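Local coordinates for protein african horse sickness virus (serotype 4) VP7 (African horsesickness virus, PDB 1AHS) that assembles as homotrimers that form the surface of the viral core, binds the structural protein VP3 and is linked to receptor binding at the host cell surface, at residues F84-G89 against P105-N110. Numbering follows the deposited sequence.
Sequences FVTVDG and PVNVGN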
loop_
_atom_site.group_PDB
_atom_site.type_symbol
_atom_site.label_atom_id
_atom_site.label_comp_id
_atom_site.label_asym_id
_atom_site.label_seq_id
_atom_site.Cartn_x
_atom_site.Cartn_y
_atom_site.Cartn_z
ATOM N N PHE B 84 18.944 -0.556 11.411
ATOM C CA PHE B 84 18.724 -1.663 12.370
ATOM C C PHE B 84 17.516 -1.403 13.264
ATOM O O PHE B 84 17.057 -0.268 13.398
ATOM C CB PHE B 84 19.972 -1.980 13.241
ATOM C CG PHE B 84 20.409 -0.847 14.123
ATOM C CD1 PHE B 84 19.727 -0.560 15.295
ATOM C CD2 PHE B 84 21.441 -0.020 13.741
ATOM C CE1 PHE B 84 20.056 0.542 16.074
ATOM C CE2 PHE B 84 21.778 1.076 14.502
ATOM C CZ PHE B 84 21.083 1.363 15.676
ATOM N N VAL B 85 17.022 -2.462 13.884
ATOM C CA VAL B 85 15.892 -2.382 14.784
ATOM C C VAL B 85 16.270 -3.281 15.982
ATOM O O VAL B 85 16.774 -4.393 15.784
ATOM C CB VAL B 85 14.604 -2.895 14.047
ATOM C CG1 VAL B 85 13.489 -3.175 15.028
ATOM C CG2 VAL B 85 14.139 -1.866 13.043
ATOM N N THR B 86 16.217 -2.750 17.203
ATOM C CA THR B 86 16.485 -3.602 18.354
ATOM C C THR B 86 15.205 -3.718 19.183
ATOM O O THR B 86 14.435 -2.754 19.278
ATOM C CB THR B 86 17.650 -3.090 19.237
ATOM O OG1 THR B 86 17.389 -1.774 19.727
ATOM C CG2 THR B 86 18.904 -3.066 18.462
ATOM N N VAL B 87 14.881 -4.929 19.628
ATOM C CA VAL B 87 13.721 -5.120 20.495
ATOM C C VAL B 87 14.235 -5.679 21.838
ATOM O O VAL B 87 14.745 -6.814 21.909
ATOM C CB VAL B 87 12.675 -6.079 19.910
ATOM C CG1 VAL B 87 11.511 -6.190 20.871
ATOM C CG2 VAL B 87 12.161 -5.578 18.575
ATOM N N ASP B 88 14.127 -4.866 22.891
ATOM C CA ASP B 88 14.583 -5.230 24.247
ATOM C C ASP B 88 16.091 -5.342 24.199
ATOM O O ASP B 88 16.674 -6.244 24.805
ATOM C CB ASP B 88 14.006 -6.594 24.712
ATOM C CG ASP B 88 13.666 -6.633 26.220
ATOM O OD1 ASP B 88 13.956 -5.669 26.967
ATOM O OD2 ASP B 88 13.048 -7.634 26.651
ATOM N N GLY B 89 16.722 -4.455 23.440
ATOM C CA GLY B 89 18.165 -4.527 23.320
ATOM C C GLY B 89 18.678 -5.573 22.333
ATOM O O GLY B 89 19.838 -5.534 21.950
ATOM N N PRO B 105 11.230 -1.919 24.917
ATOM C CA PRO B 105 11.668 -0.860 23.998
ATOM C C PRO B 105 12.024 -1.363 22.585
ATOM O O PRO B 105 12.702 -2.395 22.441
ATOM C CB PRO B 105 12.884 -0.276 24.722
ATOM C CG PRO B 105 13.461 -1.462 25.378
ATOM C CD PRO B 105 12.246 -2.149 25.963
ATOM N N VAL B 106 11.486 -0.683 21.568
ATOM C CA VAL B 106 11.778 -0.990 20.168
ATOM C C VAL B 106 12.530 0.228 19.664
ATOM O O VAL B 106 11.980 1.323 19.688
ATOM C CB VAL B 106 10.504 -1.163 19.372
ATOM C CG1 VAL B 106 10.815 -1.312 17.913
ATOM C CG2 VAL B 106 9.796 -2.405 19.841
ATOM N N ASN B 107 13.826 0.085 19.376
ATOM C CA ASN B 107 14.637 1.218 18.891
ATOM C C ASN B 107 14.930 0.999 17.436
ATOM O O ASN B 107 15.148 -0.119 16.947
ATOM C CB ASN B 107 15.930 1.417 19.666
ATOM C CG ASN B 107 15.694 1.712 21.138
ATOM O OD1 ASN B 107 15.249 2.779 21.518
ATOM N ND2 ASN B 107 15.999 0.747 21.973
ATOM N N VAL B 108 15.029 2.108 16.755
ATOM C CA VAL B 108 15.169 2.069 15.334
ATOM C C VAL B 108 16.374 2.959 15.016
ATOM O O VAL B 108 16.592 3.981 15.682
ATOM C CB VAL B 108 13.795 2.568 14.802
ATOM C CG1 VAL B 108 13.782 4.052 14.552
ATOM C CG2 VAL B 108 13.289 1.721 13.744
ATOM N N GLY B 109 17.234 2.512 14.110
ATOM C CA GLY B 109 18.378 3.335 13.796
ATOM C C GLY B 109 18.727 3.400 12.332
ATOM O O GLY B 109 18.603 2.416 11.612
ATOM N N ASN B 110 19.182 4.570 11.911
ATOM C CA ASN B 110 19.608 4.799 10.529
ATOM C C ASN B 110 20.973 5.501 10.588
ATOM O O ASN B 110 21.053 6.719 10.434
ATOM C CB ASN B 110 18.586 5.667 9.776
ATOM C CG ASN B 110 18.955 5.890 8.317
ATOM O OD1 ASN B 110 19.296 4.948 7.579
ATOM N ND2 ASN B 110 18.859 7.127 7.886
#
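Phe84 swings its ring across the strand boundary to lie over Gly109, its partner in an antiparallel hydrogen-bonded pair. Phe84 CG stands between its own backbone N and carbonyl carbon (chi1 62°), which brings one ring face over Gly109 CA in a CH-pi contact, 4.0 Å from CA to the ring centroid and 19° off the normal. Gly109 has no side chain, and the ring settles on its backbone, Phe84 CZ 3.8 Å from Gly109 CA. Two residues along the same face, Thr86 OG1 abuts Asn107 CB at 3.5 Å, the two side chains slanting across each other. The opposite face is aliphatic: Val85 CG2 meets Val108 CG2 at 3.8 Å, while Val87 and Val106 lie side by side and point the same way, CG2 to CG2 at 4.2 Å. Reciprocal N-H...O bonds pair Phe84 with Gly109 and Thr86 with Asn107; beyond them, Asp88 N reaches Pro105 O at 2.9 Å, nearly straight at 172°. Strands 41-44 and 90-92 flank the pair in one sheet of the beta-sandwich top domain of VP7. The backbone bonds fix the register, which turns the valines together onto Trp63, Trp100 and Leu118 of the facing sheet and keeps partly exposed Thr86 and Asn107 outside that apolar interface.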